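PDB 1H80: iota-carrageenase from Alteromonas sp., which hydrolyses iota-carrageenan, a sulfated galactan of red algal cell walls, cutting internal beta-1,4 linkages with inversion of anomeric configuration. Local coordinates for residues V249-H254 against V275-G280; G346-V351 against Y417-K422. One frame throughout, in Å; residues are numbered along the deposited sequence.

Contact 1: V249-H254 against V275-G280; sequences VMFGPH and VRSDSG
M250 and R276 lie side by side on one face of a parallel strand pair, with F251 and S277 on the other. The strand axes run 4.6 Å apart at 6°, and the ladder is held by R276 N to V249 O, F251 N to R276 O and D278 N to F251 O. In the M250 conformer described, one of two, M250 CG sits over one face of the R276 guanidinium, 4.1 Å from R276 NE. R276 sets out with CG opposite its backbone N (chi1 170°) and stays extended as far as NE, which carries the guanidinium forward along its own strand to D278. There it grips the carboxylate side-on: R276 NE meets D278 OD1 at 2.9 Å and R276 NH2 meets D278 OD2 at 2.8 Å, each oxygen using its syn lone pair. Two bonds on one flat group should restrict its rotation and so steady the surface beside M250. On the opposite side of the sheet, V275 CG1 lies at the edge of the F251 ring, 4.4 Å from F251 CE1. Beyond the strands, one water joins H254 N to S279 O, while P253 CG packs on G280 CA at 3.8 Å. These strands are neighbouring rungs of a parallel sheet in the beta-helix, flanked by strands 216-218 and 407-409; F251 and V275 face inward onto strands 261-269 and 351-359.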
loop_
_atom_site.group_PDB
_atom_site.type_symbol
_atom_site.label_atom_id
_atom_site.label_comp_id
_atom_site.label_asym_id
_atom_site.label_seq_id
_atom_site.Cartn_x
_atom_site.Cartn_y
_atom_site.Cartn_z
ATOM N N VAL A 249 -3.934 6.738 4.745
ATOM C CA VAL A 249 -4.155 6.971 3.329
ATOM C C VAL A 249 -3.188 8.022 2.820
ATOM O O VAL A 249 -3.026 9.074 3.430
ATOM C CB VAL A 249 -5.589 7.461 3.079
ATOM C CG1 VAL A 249 -5.778 7.765 1.603
ATOM C CG2 VAL A 249 -6.586 6.407 3.541
ATOM N N MET A 250 -2.545 7.736 1.696
ATOM C CA MET A 250 -1.601 8.683 1.128
ATOM C C MET A 250 -1.742 8.805 -0.379
ATOM O O MET A 250 -1.935 7.811 -1.080
ATOM C CB MET A 250 -0.173 8.279 1.497
ATOM C CG MET A 250 0.901 9.134 0.854
ATOM S SD MET A 250 1.453 8.428 -0.706
ATOM C CE MET A 250 3.084 7.858 -0.215
ATOM N N PHE A 251 -1.662 10.041 -0.866
ATOM C CA PHE A 251 -1.759 10.317 -2.291
ATOM C C PHE A 251 -0.418 10.891 -2.724
ATOM O O PHE A 251 0.056 11.874 -2.156
ATOM C CB PHE A 251 -2.855 11.342 -2.588
ATOM C CG PHE A 251 -4.234 10.884 -2.221
ATOM C CD1 PHE A 251 -4.714 11.041 -0.924
ATOM C CD2 PHE A 251 -5.055 10.290 -3.173
ATOM C CE1 PHE A 251 -5.991 10.615 -0.578
ATOM C CE2 PHE A 251 -6.333 9.859 -2.839
ATOM C CZ PHE A 251 -6.803 10.021 -1.540
ATOM N N GLY A 252 0.193 10.261 -3.720
ATOM C CA GLY A 252 1.472 10.722 -4.232
ATOM C C GLY A 252 1.493 10.314 -5.690
ATOM O O GLY A 252 1.984 9.239 -6.021
ATOM N N PRO A 253 0.981 11.166 -6.588
ATOM C CA PRO A 253 0.938 10.856 -8.018
ATOM C C PRO A 253 2.255 10.856 -8.776
ATOM O O PRO A 253 2.331 10.316 -9.880
ATOM C CB PRO A 253 -0.031 11.899 -8.552
ATOM C CG PRO A 253 0.328 13.103 -7.730
ATOM C CD PRO A 253 0.468 12.527 -6.329
ATOM N N HIS A 254 3.294 11.439 -8.186
ATOM C CA HIS A 254 4.581 11.515 -8.859
ATOM C C HIS A 254 4.384 12.156 -10.233
ATOM O O HIS A 254 4.015 13.323 -10.316
ATOM C CB HIS A 254 5.209 10.123 -8.985
ATOM C CG HIS A 254 5.810 9.621 -7.709
ATOM N ND1 HIS A 254 7.169 9.478 -7.530
ATOM C CD2 HIS A 254 5.238 9.263 -6.534
ATOM C CE1 HIS A 254 7.409 9.055 -6.302
ATOM N NE2 HIS A 254 6.253 8.917 -5.676
ATOM N N VAL A 275 -4.229 11.238 6.944
ATOM C CA VAL A 275 -4.225 11.389 5.498
ATOM C C VAL A 275 -3.036 12.247 5.104
ATOM O O VAL A 275 -2.713 13.230 5.775
ATOM C CB VAL A 275 -5.516 12.075 5.001
ATOM C CG1 VAL A 275 -5.493 12.194 3.479
ATOM C CG2 VAL A 275 -6.730 11.285 5.458
ATOM N N ARG A 276 -2.380 11.863 4.018
ATOM C CA ARG A 276 -1.234 12.606 3.535
ATOM C C ARG A 276 -1.289 12.719 2.023
ATOM O O ARG A 276 -1.538 11.740 1.327
ATOM C CB ARG A 276 0.056 11.904 3.947
ATOM C CG ARG A 276 1.292 12.464 3.282
ATOM C CD ARG A 276 2.519 11.687 3.700
ATOM N NE ARG A 276 3.535 11.693 2.655
ATOM C CZ ARG A 276 4.654 10.981 2.702
ATOM N NH1 ARG A 276 4.903 10.204 3.747
ATOM N NH2 ARG A 276 5.522 11.042 1.700
ATOM N N SER A 277 -1.061 13.926 1.519
ATOM C CA SER A 277 -1.065 14.163 0.085
ATOM C C SER A 277 0.219 14.878 -0.304
ATOM O O SER A 277 0.547 15.930 0.249
ATOM C CB SER A 277 -2.281 15.001 -0.314
ATOM O OG SER A 277 -3.483 14.310 -0.017
ATOM N N ASP A 278 0.947 14.290 -1.248
ATOM C CA ASP A 278 2.204 14.854 -1.719
ATOM C C ASP A 278 2.007 15.512 -3.070
ATOM O O ASP A 278 1.158 15.104 -3.857
ATOM C CB ASP A 278 3.269 13.766 -1.883
ATOM C CG ASP A 278 3.653 13.109 -0.577
ATOM O OD1 ASP A 278 3.193 13.562 0.493
ATOM O OD2 ASP A 278 4.428 12.132 -0.629
ATOM N N SER A 279 2.811 16.526 -3.344
ATOM C CA SER A 279 2.723 17.207 -4.622
ATOM C C SER A 279 3.223 16.281 -5.724
ATOM O O SER A 279 4.079 15.426 -5.498
ATOM C CB SER A 279 3.580 18.472 -4.602
ATOM O OG SER A 279 3.615 19.080 -5.882
ATOM N N GLY A 280 2.657 16.433 -6.915
ATOM C CA GLY A 280 3.126 15.641 -8.029
ATOM C C GLY A 280 4.412 16.345 -8.409
ATOM O O GLY A 280 4.576 17.525 -8.094
HETATM O O HOH W 1 3.886 12.543 -5.598
#

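Contact 2: G346-V351 against Y417-K422; sequences GSFGTV and YDYDVK. With CA (calcium ion), chain E.
Y419 packs its ring against F348 while its own carbonyl oxygen turns to a calcium ion, so one residue serves both the hydrophobic interior and a metal site. F348 CD1 lies over one face of the Y419 ring, 3.6 Å from Y419 CE2; the two side chains run side by side in the same direction, their ring planes inclined at 50°, an oblique pairing. Y419 takes the cramped rotamer in which CG sits between backbone N and carbonyl carbon (chi1 68°), and this lays the ring across the backbone of S347 and F348, with Y419 CB 3.5 Å from F348 O. Its hydroxyl hydrogen-bonds to D278 O. An alanine at this position would remove the ring and hydroxyl, and would probably open a gap beside F348 CD1 and leave D278 O without that bond. Farther along, V351 CG1 meets V421 CG1 at 3.7 Å, and K422 N donates to V351 O at 3.0 Å. Between the aromatic pair and the valines, two waters mediate: one links G349 O to D420 N, another joins G349 O, V351 N and D420 O. The calcium takes both D418 carboxylate oxygens, Y419 O at 2.4 Å, D420 OD1 at 2.5 Å and a water, with T411 completing the protein ligands. Two carboxylates converge here, D418 OD2 lying 3.2 Å from D420 OD1, a proximity whose repulsion the cation is likely to offset, tying the loop to T411.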
loop_
_atom_site.group_PDB
_atom_site.type_symbol
_atom_site.label_atom_id
_atom_site.label_comp_id
_atom_site.label_asym_id
_atom_site.label_seq_id
_atom_site.Cartn_x
_atom_site.Cartn_y
_atom_site.Cartn_z
ATOM N N GLY A 346 2.411 14.855 -11.710
ATOM C CA GLY A 346 1.245 14.000 -11.631
ATOM C C GLY A 346 0.142 14.661 -10.832
ATOM O O GLY A 346 0.344 15.701 -10.205
ATOM N N SER A 347 -1.034 14.051 -10.847
ATOM C CA SER A 347 -2.169 14.603 -10.130
ATOM C C SER A 347 -3.245 13.555 -9.933
ATOM O O SER A 347 -3.086 12.399 -10.321
ATOM C CB SER A 347 -2.759 15.767 -10.927
ATOM O OG SER A 347 -3.209 15.318 -12.198
ATOM N N PHE A 348 -4.326 13.976 -9.292
ATOM C CA PHE A 348 -5.486 13.132 -9.075
ATOM C C PHE A 348 -6.675 13.971 -9.508
ATOM O O PHE A 348 -6.593 15.200 -9.548
ATOM C CB PHE A 348 -5.636 12.734 -7.606
ATOM C CG PHE A 348 -4.752 11.595 -7.196
ATOM C CD1 PHE A 348 -3.457 11.823 -6.747
ATOM C CD2 PHE A 348 -5.213 10.282 -7.284
ATOM C CE1 PHE A 348 -2.627 10.761 -6.387
ATOM C CE2 PHE A 348 -4.395 9.213 -6.929
ATOM C CZ PHE A 348 -3.097 9.451 -6.479
ATOM N N GLY A 349 -7.771 13.308 -9.850
ATOM C CA GLY A 349 -8.956 14.026 -10.275
ATOM C C GLY A 349 -9.724 14.518 -9.071
ATOM O O GLY A 349 -9.181 15.223 -8.218
ATOM N N THR A 350 -10.996 14.150 -8.997
ATOM C CA THR A 350 -11.828 14.550 -7.878
ATOM C C THR A 350 -11.537 13.598 -6.730
ATOM O O THR A 350 -11.810 12.403 -6.824
ATOM C CB THR A 350 -13.314 14.476 -8.249
ATOM O OG1 THR A 350 -13.570 15.372 -9.337
ATOM C CG2 THR A 350 -14.190 14.859 -7.060
ATOM N N VAL A 351 -10.959 14.133 -5.659
ATOM C CA VAL A 351 -10.628 13.333 -4.489
ATOM C C VAL A 351 -11.326 13.882 -3.259
ATOM O O VAL A 351 -11.184 15.058 -2.924
ATOM C CB VAL A 351 -9.110 13.327 -4.214
ATOM C CG1 VAL A 351 -8.818 12.557 -2.929
ATOM C CG2 VAL A 351 -8.369 12.705 -5.388
ATOM N N TYR A 417 -0.260 23.568 -11.664
ATOM C CA TYR A 417 -0.042 22.137 -11.521
ATOM C C TYR A 417 -0.304 21.784 -10.068
ATOM O O TYR A 417 0.606 21.805 -9.237
ATOM C CB TYR A 417 1.396 21.765 -11.877
ATOM C CG TYR A 417 1.846 22.239 -13.237
ATOM C CD1 TYR A 417 2.306 23.541 -13.424
ATOM C CD2 TYR A 417 1.813 21.386 -14.339
ATOM C CE1 TYR A 417 2.725 23.983 -14.676
ATOM C CE2 TYR A 417 2.228 21.818 -15.595
ATOM C CZ TYR A 417 2.683 23.116 -15.757
ATOM O OH TYR A 417 3.094 23.548 -16.997
ATOM N N ASP A 418 -1.554 21.469 -9.766
ATOM C CA ASP A 418 -1.942 21.122 -8.410
ATOM C C ASP A 418 -3.232 20.324 -8.443
ATOM O O ASP A 418 -4.012 20.421 -9.388
ATOM C CB ASP A 418 -2.151 22.401 -7.586
ATOM C CG ASP A 418 -2.614 22.119 -6.166
ATOM O OD1 ASP A 418 -1.916 21.370 -5.454
ATOM O OD2 ASP A 418 -3.668 22.654 -5.760
ATOM N N TYR A 419 -3.439 19.510 -7.419
ATOM C CA TYR A 419 -4.663 18.740 -7.325
ATOM C C TYR A 419 -5.127 18.903 -5.891
ATOM O O TYR A 419 -4.337 19.275 -5.019
ATOM C CB TYR A 419 -4.435 17.263 -7.680
ATOM C CG TYR A 419 -3.594 16.474 -6.703
ATOM C CD1 TYR A 419 -2.200 16.520 -6.747
ATOM C CD2 TYR A 419 -4.197 15.672 -5.736
ATOM C CE1 TYR A 419 -1.427 15.778 -5.845
ATOM C CE2 TYR A 419 -3.442 14.933 -4.838
ATOM C CZ TYR A 419 -2.060 14.989 -4.894
ATOM O OH TYR A 419 -1.315 14.265 -3.993
ATOM N N ASP A 420 -6.403 18.651 -5.643
ATOM C CA ASP A 420 -6.924 18.814 -4.300
ATOM C C ASP A 420 -7.526 17.565 -3.695
ATOM O O ASP A 420 -8.290 16.845 -4.334
ATOM C CB ASP A 420 -7.975 19.923 -4.263
ATOM C CG ASP A 420 -7.438 21.255 -4.743
ATOM O OD1 ASP A 420 -6.320 21.637 -4.332
ATOM O OD2 ASP A 420 -8.146 21.923 -5.523
ATOM N N VAL A 421 -7.157 17.311 -2.451
ATOM C CA VAL A 421 -7.690 16.184 -1.712
ATOM C C VAL A 421 -8.572 16.864 -0.677
ATOM O O VAL A 421 -8.083 17.373 0.332
ATOM C CB VAL A 421 -6.571 15.383 -1.017
ATOM C CG1 VAL A 421 -7.176 14.318 -0.115
ATOM C CG2 VAL A 421 -5.676 14.736 -2.069
ATOM N N LYS A 422 -9.868 16.907 -0.952
ATOM C CA LYS A 422 -10.810 17.546 -0.048
ATOM C C LYS A 422 -11.140 16.625 1.115
ATOM O O LYS A 422 -11.507 15.469 0.916
ATOM C CB LYS A 422 -12.094 17.923 -0.796
ATOM C CG LYS A 422 -11.892 18.956 -1.906
ATOM C CD LYS A 422 -13.230 19.480 -2.416
ATOM C CE LYS A 422 -13.063 20.660 -3.367
ATOM N NZ LYS A 422 -13.082 20.269 -4.807
HETATM CA CA CA E . -3.989 21.245 -3.643
HETATM O O HOH W 2 -7.812 17.658 -8.041
HETATM O O HOH W 3 -10.446 16.925 -5.824
HETATM O O HOH W 4 -5.274 20.182 -1.746
#

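Contact 1 closes before contact 2 opens along the chain, yet their centres are only 9 Å apart, on the same side of the molecule's centre. Contact 1 lies in a five-stranded parallel sheet, whereas contact 2 is mostly loop leading into strands 351-359 and 421-429, which pair in parallel. Direct bridges join them. Besides the bond from Y419 to D278, H254 O and G346 N are 2.6 Å apart, a probable hydrogen bond, and the F251 and F348 rings meet edge-to-face. P253 packs on S347 as well. The calcium-bound loop is thus coupled to the ends of the sheet strands, consistent with loops at these ends being tied to neighbouring coils of the beta-helix.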